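Local coordinates for outer membrane porin protein 32 (Delftia acidovorans, PDB 2FGQ), which forms anion-selective channels as a homotrimeric porin in the bacterial outer membrane, at residues A[267-273]-A[295-301]; A[31-35]-A[288-292]; A[205-209]-A[221-225]; A[103-107]-A[255-259]; A[115-121]-A[261-265]. All blocks are in the same frame, centred on the assembly; numbering follows the deposited sequence.

Interaction 1 of 5, residues A[267-273]-A[295-301]; sequences IDSKAHQ and LKNKDAS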
# COMPACT_ATOMS: atom_id res chain seq x y z
N ILE A 267 -18.46 34.06 -7.24
CA ILE A 267 -17.66 35.14 -6.69
C ILE A 267 -17.46 36.28 -7.71
O ILE A 267 -16.62 37.16 -7.51
CB ILE A 267 -16.27 34.59 -6.16
CG1 ILE A 267 -15.55 33.81 -7.26
CG2 ILE A 267 -16.53 33.70 -4.96
CD1 ILE A 267 -14.11 33.60 -7.01
N ASP A 268 -18.22 36.25 -8.81
CA ASP A 268 -18.14 37.22 -9.91
C ASP A 268 -16.68 37.52 -10.28
O ASP A 268 -16.30 38.67 -10.38
CB ASP A 268 -18.88 38.55 -9.60
CG ASP A 268 -18.81 39.59 -10.79
OD1 ASP A 268 -18.73 40.83 -10.55
OD2 ASP A 268 -18.81 39.25 -12.02
N SER A 269 -15.88 36.48 -10.48
CA SER A 269 -14.47 36.67 -10.75
C SER A 269 -13.96 35.70 -11.79
O SER A 269 -14.35 34.54 -11.81
CB SER A 269 -13.68 36.45 -9.46
OG SER A 269 -14.08 37.36 -8.45
N LYS A 270 -13.04 36.17 -12.60
CA LYS A 270 -12.39 35.39 -13.62
C LYS A 270 -10.92 35.15 -13.27
O LYS A 270 -10.30 35.94 -12.55
CB LYS A 270 -12.48 36.12 -14.96
CG LYS A 270 -13.89 36.22 -15.50
CD LYS A 270 -13.93 36.98 -16.79
CE LYS A 270 -15.37 37.09 -17.26
NZ LYS A 270 -15.41 37.92 -18.49
N ALA A 271 -10.39 34.05 -13.77
CA ALA A 271 -8.95 33.78 -13.74
C ALA A 271 -8.55 33.37 -15.16
O ALA A 271 -9.34 32.71 -15.84
CB ALA A 271 -8.60 32.66 -12.74
N HIS A 272 -7.39 33.82 -15.62
CA HIS A 272 -6.86 33.50 -16.92
C HIS A 272 -5.53 32.79 -16.72
O HIS A 272 -4.75 33.11 -15.82
CB HIS A 272 -6.55 34.80 -17.74
CG HIS A 272 -7.70 35.75 -17.90
ND1 HIS A 272 -8.41 35.84 -19.08
CD2 HIS A 272 -8.24 36.67 -17.06
CE1 HIS A 272 -9.36 36.75 -18.95
NE2 HIS A 272 -9.28 37.27 -17.73
N GLN A 273 -5.21 31.87 -17.60
CA GLN A 273 -3.98 31.09 -17.47
C GLN A 273 -3.34 30.90 -18.82
O GLN A 273 -4.01 30.66 -19.80
CB GLN A 273 -4.27 29.70 -16.90
CG GLN A 273 -2.98 29.00 -16.45
CD GLN A 273 -3.20 27.64 -15.89
OE1 GLN A 273 -4.28 27.36 -15.34
NE2 GLN A 273 -2.17 26.76 -16.02
N LEU A 295 -0.74 32.40 -14.09
CA LEU A 295 -2.12 32.37 -13.70
C LEU A 295 -2.47 33.73 -13.11
O LEU A 295 -1.93 34.14 -12.10
CB LEU A 295 -2.36 31.27 -12.68
CG LEU A 295 -3.74 30.94 -12.12
CD1 LEU A 295 -4.72 30.61 -13.21
CD2 LEU A 295 -3.67 29.77 -11.09
N LYS A 296 -3.42 34.42 -13.74
CA LYS A 296 -3.85 35.74 -13.31
C LYS A 296 -5.25 35.67 -12.75
O LYS A 296 -6.20 35.46 -13.49
CB LYS A 296 -3.85 36.66 -14.52
CG LYS A 296 -4.27 38.08 -14.26
CD LYS A 296 -4.13 38.89 -15.58
CE LYS A 296 -2.86 39.74 -15.63
NZ LYS A 296 -2.06 39.54 -16.90
N ASN A 297 -5.37 35.84 -11.44
CA ASN A 297 -6.65 35.93 -10.79
C ASN A 297 -7.11 37.37 -10.83
O ASN A 297 -6.33 38.27 -10.57
CB ASN A 297 -6.53 35.51 -9.34
CG ASN A 297 -6.23 34.04 -9.18
OD1 ASN A 297 -5.07 33.63 -8.83
ND2 ASN A 297 -7.21 33.23 -9.44
N LYS A 298 -8.40 37.56 -11.09
CA LYS A 298 -9.03 38.88 -10.96
C LYS A 298 -9.95 38.89 -9.74
O LYS A 298 -10.51 37.85 -9.32
CB LYS A 298 -9.82 39.22 -12.22
CG LYS A 298 -9.00 39.22 -13.50
CD LYS A 298 -7.88 40.25 -13.50
CE LYS A 298 -8.37 41.62 -13.98
NZ LYS A 298 -7.22 42.61 -13.91
N ASP A 299 -10.10 40.07 -9.15
CA ASP A 299 -11.10 40.29 -8.12
C ASP A 299 -10.98 39.32 -6.95
O ASP A 299 -9.93 39.31 -6.27
CB ASP A 299 -12.48 40.31 -8.77
CG ASP A 299 -12.60 41.40 -9.80
OD1 ASP A 299 -12.26 42.55 -9.45
OD2 ASP A 299 -13.03 41.24 -10.97
N ALA A 300 -11.98 38.48 -6.72
CA ALA A 300 -11.98 37.59 -5.56
C ALA A 300 -11.37 36.20 -5.82
O ALA A 300 -11.31 35.35 -4.95
CB ALA A 300 -13.38 37.44 -5.01
N SER A 301 -10.97 35.95 -7.05
CA SER A 301 -10.41 34.65 -7.42
C SER A 301 -9.07 34.40 -6.74
O SER A 301 -8.25 35.31 -6.62
CB SER A 301 -10.28 34.57 -8.94
OG SER A 301 -9.86 33.28 -9.37
O HOH W 1 -13.28 39.14 -12.85
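Ser269 grips the turn that follows the partner strand, at one end of the antiparallel beta hairpin of strands 269-281 and 286-297 in the porin barrel. Its CB rests 3.5 Å from Lys298 O and also touches Ser301 N. At the tip, OG lies beside the backbone N, opposite the carbonyl carbon (chi1 -60°), where it accepts from Ala300 N at 2.9 Å. The same hydroxyl donates to Ile267 O, meeting that oxygen from above the carbonyl plane, so OG accepts one bond and gives another. With an alanine here, Ala300 N is likely to lose this acceptor, and the type II' turn from Lys298 to Ser301 its tie to Ile267. Further along, His272 and Lys296 form a hydrogen-bonded pair: Lys296 N reaches His272 O at 2.8 Å, almost straight, and His272 N returns a bond to Lys296 O. The imidazole has its polar partner on the next strand, Tyr259. On the face with Ala271 and Gln273, Leu295 CD1 packs 3.8 Å from Gln273 CB. Near the turn a water accepts from Lys270 N and donates to Asp299 OD2 at 2.8 Å.

Interaction 2 of 5, residues A[31-35]-A[288-292]; sequences TSGAS and LYGNL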
# COMPACT_ATOMS: atom_id res chain seq x y z
N THR A 31 6.27 16.01 -8.44
CA THR A 31 6.00 14.87 -9.30
C THR A 31 5.03 15.18 -10.40
O THR A 31 4.26 16.16 -10.33
CB THR A 31 5.48 13.66 -8.48
OG1 THR A 31 4.20 13.99 -7.87
CG2 THR A 31 6.46 13.24 -7.38
N SER A 32 5.05 14.32 -11.42
CA SER A 32 3.92 14.20 -12.32
C SER A 32 3.65 15.49 -13.10
O SER A 32 2.50 15.93 -13.24
CB SER A 32 2.72 13.69 -11.53
OG SER A 32 2.96 12.38 -11.04
N GLY A 33 4.71 16.06 -13.67
CA GLY A 33 4.60 17.29 -14.44
C GLY A 33 4.20 17.09 -15.88
O GLY A 33 3.58 17.98 -16.46
N ALA A 34 4.59 15.96 -16.48
CA ALA A 34 4.30 15.63 -17.89
C ALA A 34 3.27 14.49 -18.00
O ALA A 34 2.37 14.54 -18.81
CB ALA A 34 5.57 15.29 -18.63
N SER A 35 3.39 13.46 -17.17
CA SER A 35 2.37 12.40 -17.04
C SER A 35 2.25 12.04 -15.59
O SER A 35 3.24 12.10 -14.85
CB SER A 35 2.78 11.16 -17.81
OG SER A 35 2.90 11.39 -19.20
N LEU A 288 12.77 14.43 -21.04
CA LEU A 288 12.94 15.60 -20.19
C LEU A 288 11.86 16.60 -20.57
O LEU A 288 11.44 16.68 -21.72
CB LEU A 288 14.33 16.18 -20.42
CG LEU A 288 15.56 15.72 -19.67
CD1 LEU A 288 15.47 14.51 -18.84
CD2 LEU A 288 16.91 15.95 -20.48
N TYR A 289 11.42 17.41 -19.62
CA TYR A 289 10.38 18.37 -19.91
C TYR A 289 10.48 19.60 -19.06
O TYR A 289 11.10 19.61 -18.01
CB TYR A 289 8.98 17.73 -19.74
CG TYR A 289 8.65 17.38 -18.30
CD1 TYR A 289 8.90 16.12 -17.78
CD2 TYR A 289 8.10 18.32 -17.45
CE1 TYR A 289 8.62 15.82 -16.45
CE2 TYR A 289 7.84 18.04 -16.12
CZ TYR A 289 8.05 16.77 -15.63
OH TYR A 289 7.72 16.49 -14.32
N GLY A 290 9.84 20.66 -19.55
CA GLY A 290 9.67 21.89 -18.80
C GLY A 290 8.32 22.50 -19.05
O GLY A 290 7.84 22.48 -20.19
N ASN A 291 7.72 23.01 -17.99
CA ASN A 291 6.46 23.74 -18.03
C ASN A 291 6.66 25.10 -17.38
O ASN A 291 7.32 25.19 -16.34
CB ASN A 291 5.41 23.00 -17.20
CG ASN A 291 5.11 21.63 -17.71
OD1 ASN A 291 4.84 20.71 -16.89
ND2 ASN A 291 5.02 21.48 -18.99
N LEU A 292 6.12 26.14 -18.02
CA LEU A 292 6.12 27.50 -17.50
C LEU A 292 4.70 27.99 -17.55
O LEU A 292 4.10 28.00 -18.62
CB LEU A 292 6.99 28.40 -18.41
CG LEU A 292 7.02 29.90 -18.12
CD1 LEU A 292 7.53 30.22 -16.72
CD2 LEU A 292 7.87 30.61 -19.18
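Tyr289 offers one face of its ring to Ala34, whose CB stands 3.5 Å above the ring plane, displaced toward the rim at the CD1 side. The distance from Ala34 CB to the ring centroid is 3.7 Å, a CH-pi contact only 18° off the normal. The ring reaches this methyl from the less usual first torsion, with CG between the backbone N and the carbonyl carbon (chi1 67°). Beyond the methyl, the phenol passes along Gly33, whose CA is 3.2 Å from Tyr289 OH. The fit leaves no room for a side chain at Gly33, since a CB there would run into the hydroxyl. Asn291 approaches Gly33 O with its amide and widens the contact beyond the ring. Asp11 organises the polar side: its OD1 is hydrogen-bonded to both Tyr289 OH and Gly33 N, its OD2 takes Ala34 N and Ser35 N, and Asn13 is the second hydrogen-bond partner of the buried phenol oxygen. Ser32 O is bonded to Thr110 OG1, and Thr36, just past the segment, lines the D-malate pocket. The arrangement belongs to the inner wall of a porin barrel: Ser32 to Ser35 interrupt strand 26-48, and Tyr289 reaches them past strands 4-17 and 320-331, where the first and last strands pair to close the cylinder.

Interaction 3 of 5, residues A[205-209]-A[221-225]; sequences EITLG and GLLQQ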
# COMPACT_ATOMS: atom_id res chain seq x y z
N GLU A 205 -22.52 18.77 -15.01
CA GLU A 205 -21.38 19.13 -15.84
C GLU A 205 -21.69 18.83 -17.29
O GLU A 205 -22.07 17.72 -17.65
CB GLU A 205 -20.19 18.31 -15.39
CG GLU A 205 -18.83 18.62 -15.96
CD GLU A 205 -17.86 17.48 -15.64
OE1 GLU A 205 -17.07 17.66 -14.68
OE2 GLU A 205 -17.94 16.41 -16.32
N ILE A 206 -21.51 19.83 -18.13
CA ILE A 206 -21.62 19.67 -19.57
C ILE A 206 -20.29 20.12 -20.17
O ILE A 206 -19.77 21.19 -19.84
CB ILE A 206 -22.82 20.45 -20.14
CG1 ILE A 206 -22.90 20.24 -21.65
CG2 ILE A 206 -22.67 21.89 -19.87
CD1 ILE A 206 -24.19 20.65 -22.26
N THR A 207 -19.74 19.31 -21.06
CA THR A 207 -18.41 19.53 -21.60
C THR A 207 -18.38 19.27 -23.10
O THR A 207 -18.91 18.27 -23.56
CB THR A 207 -17.39 18.59 -20.93
OG1 THR A 207 -17.56 18.61 -19.51
CG2 THR A 207 -15.97 19.07 -21.18
N LEU A 208 -17.81 20.19 -23.87
CA LEU A 208 -17.64 20.03 -25.30
C LEU A 208 -16.17 20.18 -25.64
O LEU A 208 -15.57 21.14 -25.24
CB LEU A 208 -18.49 21.10 -26.03
CG LEU A 208 -18.47 21.03 -27.55
CD1 LEU A 208 -19.14 19.79 -28.07
CD2 LEU A 208 -19.12 22.29 -28.15
N GLY A 209 -15.60 19.24 -26.39
CA GLY A 209 -14.21 19.34 -26.78
C GLY A 209 -14.04 18.99 -28.24
O GLY A 209 -14.83 18.23 -28.79
N GLY A 221 -9.50 22.47 -28.29
CA GLY A 221 -10.31 23.35 -27.48
C GLY A 221 -11.33 22.58 -26.62
O GLY A 221 -11.74 21.45 -26.93
N LEU A 222 -11.73 23.21 -25.52
CA LEU A 222 -12.65 22.59 -24.55
C LEU A 222 -13.49 23.76 -23.99
O LEU A 222 -12.95 24.83 -23.69
CB LEU A 222 -11.87 21.96 -23.39
CG LEU A 222 -11.48 20.46 -23.26
CD1 LEU A 222 -10.56 20.23 -22.07
CD2 LEU A 222 -12.69 19.54 -23.10
N LEU A 223 -14.79 23.53 -23.84
CA LEU A 223 -15.71 24.40 -23.10
C LEU A 223 -16.43 23.54 -22.07
O LEU A 223 -16.83 22.43 -22.38
CB LEU A 223 -16.77 24.96 -24.04
CG LEU A 223 -16.28 25.65 -25.29
CD1 LEU A 223 -17.44 25.81 -26.22
CD2 LEU A 223 -15.68 26.99 -24.87
N GLN A 224 -16.65 24.07 -20.88
CA GLN A 224 -17.31 23.32 -19.85
C GLN A 224 -18.08 24.23 -18.93
O GLN A 224 -17.59 25.29 -18.56
CB GLN A 224 -16.29 22.54 -18.99
CG GLN A 224 -16.89 21.55 -18.02
CD GLN A 224 -15.82 20.77 -17.28
OE1 GLN A 224 -15.71 19.52 -17.44
NE2 GLN A 224 -14.99 21.48 -16.51
N GLN A 225 -19.29 23.80 -18.57
CA GLN A 225 -20.05 24.43 -17.49
C GLN A 225 -20.27 23.42 -16.41
O GLN A 225 -20.78 22.33 -16.67
CB GLN A 225 -21.39 24.99 -17.96
CG GLN A 225 -22.13 25.65 -16.84
CD GLN A 225 -23.37 26.37 -17.30
OE1 GLN A 225 -24.46 25.80 -17.25
NE2 GLN A 225 -23.23 27.58 -17.80
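The carboxylate of Glu205 and the amide of Gln224 lie almost flat against each other, their planes 16° apart. Gln224 OE1 sits over the face of the carboxylate, 3.5 Å from Glu205 CD. At the amide's edge, Thr207 OG1 donates to Gln224 OE1 at 2.9 Å, in the carbonyl plane and on a lone pair. Thr207 and Gln224 run side by side and point the same way, which puts the hydroxyl beside the amide oxygen. Gln224 gets there by standing extended, with CG anti to the backbone N (chi1 -171°). An amide oxygen over a carboxylate would probably be unfavourable by itself, and the salt bridge from Glu205 OE1 to Arg203, with the threonine proton, probably offsets this. The backbones beneath belong to the antiparallel hairpin of strands 199-213 and 218-230 in the 16-stranded porin barrel. Two hydrogen-bonded pairs hold them: Ile206 with Gln225, and Leu208 with Leu223, where Leu208 N meets Leu223 O at 2.9 Å. Between these, Thr207 and Gln224 form an antiparallel non-hydrogen-bonded pair, their CA atoms 4.3 Å apart. On the Ile206 face, Ile206 CG2 lies 3.9 Å from Gln225 CB, and the two leucines complete a largely apolar patch on the barrel surface, as expected of a membrane-spanning wall. The other face looks inward, where Thr207 and Leu222 touch Leu101 of helix 96-101 and Phe118 packs on both Glu205 and Gln224. Leu222 CD2 approaches Thr207 CG2 at 3.8 Å and passes beside Gly209, where a CB would be tight.

Interaction 4 of 5, residues A[103-107]-A[255-259]; sequences SYDLF and VKLQY. With SO4 (sulfate ion), chain F.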
# COMPACT_ATOMS: atom_id res chain seq x y z
N SER A 103 -8.85 14.24 -22.81
CA SER A 103 -7.97 14.01 -23.96
C SER A 103 -7.70 15.30 -24.79
O SER A 103 -6.71 15.36 -25.52
CB SER A 103 -8.52 12.90 -24.86
OG SER A 103 -9.60 13.41 -25.66
N TYR A 104 -8.53 16.33 -24.64
CA TYR A 104 -8.37 17.61 -25.35
C TYR A 104 -7.40 18.59 -24.66
O TYR A 104 -7.04 19.61 -25.23
CB TYR A 104 -9.74 18.27 -25.57
CG TYR A 104 -10.62 17.40 -26.39
CD1 TYR A 104 -10.43 17.31 -27.76
CD2 TYR A 104 -11.61 16.61 -25.81
CE1 TYR A 104 -11.17 16.47 -28.51
CE2 TYR A 104 -12.39 15.78 -26.56
CZ TYR A 104 -12.16 15.69 -27.92
OH TYR A 104 -12.94 14.85 -28.70
N ASP A 105 -7.00 18.27 -23.44
CA ASP A 105 -6.02 19.04 -22.71
C ASP A 105 -4.62 18.64 -23.17
O ASP A 105 -4.23 17.48 -23.02
CB ASP A 105 -6.20 18.70 -21.24
CG ASP A 105 -5.40 19.54 -20.30
OD1 ASP A 105 -4.57 20.39 -20.67
OD2 ASP A 105 -5.59 19.38 -19.07
N LEU A 106 -3.86 19.58 -23.69
CA LEU A 106 -2.54 19.25 -24.21
C LEU A 106 -1.51 18.91 -23.15
O LEU A 106 -0.46 18.33 -23.47
CB LEU A 106 -2.05 20.43 -25.03
CG LEU A 106 -2.34 20.44 -26.53
CD1 LEU A 106 -3.44 19.56 -26.98
CD2 LEU A 106 -2.49 21.86 -26.96
N PHE A 107 -1.84 19.24 -21.90
CA PHE A 107 -0.99 18.97 -20.74
C PHE A 107 -1.53 17.80 -19.93
O PHE A 107 -1.03 17.50 -18.86
CB PHE A 107 -0.88 20.22 -19.88
CG PHE A 107 -0.02 21.25 -20.51
CD1 PHE A 107 1.36 21.19 -20.35
CD2 PHE A 107 -0.56 22.24 -21.28
CE1 PHE A 107 2.15 22.14 -20.94
CE2 PHE A 107 0.25 23.19 -21.90
CZ PHE A 107 1.59 23.13 -21.73
N VAL A 255 6.54 21.23 -28.60
CA VAL A 255 6.19 22.44 -27.90
C VAL A 255 4.67 22.49 -27.76
O VAL A 255 3.94 22.05 -28.66
CB VAL A 255 6.74 23.71 -28.62
CG1 VAL A 255 6.15 23.89 -29.99
CG2 VAL A 255 6.52 24.93 -27.80
N LYS A 256 4.21 23.04 -26.64
CA LYS A 256 2.79 23.14 -26.34
C LYS A 256 2.48 24.50 -25.73
O LYS A 256 3.22 25.01 -24.90
CB LYS A 256 2.34 22.07 -25.32
CG LYS A 256 2.67 20.64 -25.62
CD LYS A 256 2.47 19.83 -24.33
CE LYS A 256 2.99 18.47 -24.44
NZ LYS A 256 2.50 17.70 -23.26
N LEU A 257 1.33 25.07 -26.11
CA LEU A 257 0.87 26.34 -25.59
C LEU A 257 -0.63 26.24 -25.36
O LEU A 257 -1.37 25.82 -26.25
CB LEU A 257 1.16 27.41 -26.64
CG LEU A 257 1.43 28.88 -26.41
CD1 LEU A 257 0.79 29.85 -27.44
CD2 LEU A 257 1.44 29.41 -25.04
N GLN A 258 -1.07 26.63 -24.17
CA GLN A 258 -2.49 26.54 -23.84
C GLN A 258 -2.93 27.74 -23.05
O GLN A 258 -2.22 28.21 -22.16
CB GLN A 258 -2.74 25.27 -23.04
CG GLN A 258 -4.20 24.85 -22.97
CD GLN A 258 -4.32 23.39 -22.51
OE1 GLN A 258 -4.58 23.12 -21.32
NE2 GLN A 258 -4.15 22.47 -23.43
N TYR A 259 -4.10 28.25 -23.41
CA TYR A 259 -4.75 29.35 -22.72
C TYR A 259 -6.05 28.86 -22.12
O TYR A 259 -6.78 28.11 -22.76
CB TYR A 259 -5.06 30.50 -23.73
CG TYR A 259 -5.92 31.59 -23.12
CD1 TYR A 259 -5.36 32.59 -22.35
CD2 TYR A 259 -7.32 31.56 -23.25
CE1 TYR A 259 -6.17 33.56 -21.73
CE2 TYR A 259 -8.12 32.52 -22.66
CZ TYR A 259 -7.54 33.51 -21.90
OH TYR A 259 -8.33 34.48 -21.30
S SO4 F . 3.40 14.29 -24.21
O1 SO4 F . 4.74 13.82 -24.60
O2 SO4 F . 3.11 15.58 -24.87
O3 SO4 F . 2.40 13.31 -24.66
O4 SO4 F . 3.31 14.44 -22.75
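Lys256 NZ donates to Leu106 O at 3.0 Å, in the carbonyl plane, tying a strand of the barrel to the loop inside it. The ammonium also holds a sulfate, with O2 2.7 Å from Lys256 NZ and a weak second bond to O4. The ion probably came from the crystallisation liquor, but Arg329 binds it too, and such an anion between two basic groups is consistent with the channel's selectivity. On its way to NZ the extended lysine chain passes the Phe107 ring, with CD over one face and CB 3.8 Å from Phe107 CZ. Gln258 meets the same ring at its edge, where its CB lies 3.8 Å from Phe107 CE2. With CG anti to the backbone N (chi1 -163°) and the chain extended beyond, Gln258 carries its amide to the Asp105 carboxylate and Leu106 N. Asp105 shapes the loop that presents these groups: Phe107 N donates to Asp105 OD1 at 3.2 Å, from well above the carboxylate plane, an Asx turn. Its other oxygen, OD2, takes the backbone N of Phe115 and of Ala109, a D-malate pocket residue, so the carboxylate pins three loop amides. Residues 103-107 follow helix 96-101 in the third porin loop, which folds into the barrel, and rest on strand 253-264, with Phe107 reaching Thr275 of strand 269-281 and Tyr104 packing on Leu222 of strand 218-230.

Interaction 5 of 5, residues A[115-121]-A[261-265]; sequences FMGFRNW and LYDQK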
# COMPACT_ATOMS: atom_id res chain seq x y z
N PHE A 115 -5.71 22.14 -18.00
CA PHE A 115 -7.08 22.63 -17.83
C PHE A 115 -7.57 22.28 -16.44
O PHE A 115 -7.41 21.12 -15.98
CB PHE A 115 -7.95 21.93 -18.85
CG PHE A 115 -9.38 22.36 -18.86
CD1 PHE A 115 -9.71 23.69 -19.11
CD2 PHE A 115 -10.36 21.46 -18.63
CE1 PHE A 115 -11.07 24.08 -19.17
CE2 PHE A 115 -11.72 21.84 -18.68
CZ PHE A 115 -12.05 23.16 -18.94
N MET A 116 -8.18 23.25 -15.76
CA MET A 116 -8.63 23.05 -14.36
C MET A 116 -10.14 22.84 -14.24
O MET A 116 -10.67 22.89 -13.15
CB MET A 116 -8.30 24.30 -13.51
CG MET A 116 -6.88 24.65 -13.43
SD MET A 116 -6.71 26.23 -12.42
CE MET A 116 -7.70 25.96 -11.08
N GLY A 117 -10.85 22.69 -15.36
CA GLY A 117 -12.31 22.56 -15.28
C GLY A 117 -12.81 21.43 -14.37
O GLY A 117 -13.81 21.57 -13.66
N PHE A 118 -12.12 20.29 -14.41
CA PHE A 118 -12.47 19.12 -13.57
C PHE A 118 -11.87 19.35 -12.20
O PHE A 118 -10.82 18.78 -11.85
CB PHE A 118 -12.03 17.79 -14.17
CG PHE A 118 -12.68 17.45 -15.48
CD1 PHE A 118 -13.87 16.76 -15.47
CD2 PHE A 118 -12.10 17.77 -16.70
CE1 PHE A 118 -14.49 16.38 -16.63
CE2 PHE A 118 -12.78 17.44 -17.92
CZ PHE A 118 -13.95 16.73 -17.86
N ARG A 119 -12.56 20.16 -11.40
CA ARG A 119 -12.12 20.46 -10.04
C ARG A 119 -13.36 20.68 -9.15
O ARG A 119 -14.48 20.86 -9.64
CB ARG A 119 -11.08 21.58 -9.95
CG ARG A 119 -11.62 22.91 -10.17
CD ARG A 119 -10.52 24.00 -10.13
NE ARG A 119 -9.88 24.12 -8.82
CZ ARG A 119 -10.39 24.77 -7.78
NH1 ARG A 119 -11.56 25.39 -7.85
NH2 ARG A 119 -9.74 24.77 -6.62
N ASN A 120 -13.16 20.63 -7.86
CA ASN A 120 -14.22 20.82 -6.88
C ASN A 120 -14.45 22.31 -6.61
O ASN A 120 -14.05 22.87 -5.58
CB ASN A 120 -13.88 20.04 -5.62
CG ASN A 120 -14.99 20.01 -4.62
OD1 ASN A 120 -16.12 20.51 -4.87
ND2 ASN A 120 -14.72 19.38 -3.47
N TRP A 121 -15.17 22.92 -7.52
CA TRP A 121 -15.41 24.35 -7.51
C TRP A 121 -16.18 24.85 -6.30
O TRP A 121 -16.08 26.05 -5.94
CB TRP A 121 -16.16 24.79 -8.79
CG TRP A 121 -15.35 24.66 -10.05
CD1 TRP A 121 -15.45 23.70 -11.00
CD2 TRP A 121 -14.30 25.53 -10.48
NE1 TRP A 121 -14.54 23.90 -12.00
CE2 TRP A 121 -13.80 25.02 -11.69
CE3 TRP A 121 -13.71 26.69 -9.94
CZ2 TRP A 121 -12.76 25.64 -12.39
CZ3 TRP A 121 -12.66 27.30 -10.64
CH2 TRP A 121 -12.20 26.77 -11.85
N LEU A 261 -9.51 30.08 -19.39
CA LEU A 261 -10.25 31.07 -18.65
C LEU A 261 -11.27 30.35 -17.76
O LEU A 261 -12.00 29.46 -18.23
CB LEU A 261 -10.98 31.98 -19.66
CG LEU A 261 -11.85 33.11 -19.10
CD1 LEU A 261 -13.14 32.70 -18.61
CD2 LEU A 261 -11.20 33.96 -18.10
N TYR A 262 -11.38 30.78 -16.50
CA TYR A 262 -12.31 30.24 -15.52
C TYR A 262 -13.16 31.38 -14.99
O TYR A 262 -12.67 32.28 -14.31
CB TYR A 262 -11.54 29.55 -14.39
CG TYR A 262 -10.54 28.57 -14.93
CD1 TYR A 262 -10.96 27.38 -15.48
CD2 TYR A 262 -9.19 28.88 -14.98
CE1 TYR A 262 -10.07 26.48 -16.03
CE2 TYR A 262 -8.27 27.98 -15.52
CZ TYR A 262 -8.71 26.77 -16.02
OH TYR A 262 -7.84 25.88 -16.59
N ASP A 263 -14.43 31.33 -15.35
CA ASP A 263 -15.42 32.33 -14.98
C ASP A 263 -16.26 31.80 -13.84
O ASP A 263 -17.16 30.99 -14.02
CB ASP A 263 -16.26 32.69 -16.19
CG ASP A 263 -17.16 33.86 -15.93
OD1 ASP A 263 -17.13 34.44 -14.81
OD2 ASP A 263 -17.93 34.27 -16.81
N GLN A 264 -15.90 32.25 -12.64
CA GLN A 264 -16.42 31.74 -11.39
C GLN A 264 -17.58 32.61 -10.94
O GLN A 264 -17.38 33.62 -10.28
CB GLN A 264 -15.29 31.72 -10.35
CG GLN A 264 -14.15 30.84 -10.80
CD GLN A 264 -12.81 31.26 -10.22
OE1 GLN A 264 -12.02 32.03 -10.86
NE2 GLN A 264 -12.53 30.79 -9.02
N LYS A 265 -18.78 32.22 -11.32
CA LYS A 265 -19.96 33.09 -11.13
C LYS A 265 -20.30 33.37 -9.70
O LYS A 265 -20.82 34.45 -9.39
CB LYS A 265 -21.20 32.57 -11.87
CG LYS A 265 -20.97 32.37 -13.32
CD LYS A 265 -20.69 33.66 -14.05
CE LYS A 265 -20.95 33.55 -15.53
NZ LYS A 265 -20.62 34.82 -16.24
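An aromatic contact anchored by one hydrogen bond fastens the inward-folded third loop of the porin, residues 115-121, to the inner wall at strand 253-264. Tyr262 enters the loop between Phe115, Met116 and Trp121, and its OH accepts from Met116 N at 2.8 Å. The side chain of Met116 runs across the ring: CB is 3.5 Å from Tyr262 CZ, and SD comes nearest to CE2. Its sulfur stands 4.5 Å from the centroid of the Tyr262 ring, an oblique Met-aromatic contact 34° off the normal. Opposite the carbonyl carbon (chi1 -51°), CG of Tyr262 leads the ring out from the strand toward the loop. Trp121 crosses it nearer the strand, with CH2 3.8 Å from Tyr262 CB and the two ring planes 41° apart. A phenylalanine in place of Tyr262 would probably keep much of this packing but leave Met116 N without its acceptor, and the loop less firmly fixed. Phe115 adds CE1 against Tyr262 CE1, while Gly117 N lies above the centre of the Phe115 ring. Gln264 extends the contact along the strand, its CG against the Trp121 ring and its OE1 bonded to Ser301. The indole is itself held by the loop: Arg119 CG lies over one face, toward the rim, and Trp121 NE1 donates to Gly117 O at 3.0 Å.

From the N terminus, residues 31-35 open interaction 2, which closes only at 288-292 and so spans most of the barrel. Within that span the third loop begins two contacts with strand 253-264: interaction 4 from 103-107 and interaction 5 from 115-121. These cross, since 255-259 and 261-265 follow in the same order, and the Asp105 carboxylate joins them on the loop side. Interaction 3, a local hairpin at 205-209 and 221-225, lies within all three spans and packs against the loop. Interaction 1 opens after 4 and 5 have closed; its hairpin crosses interaction 2 through strand 286-297 and adjoins strand 253-264.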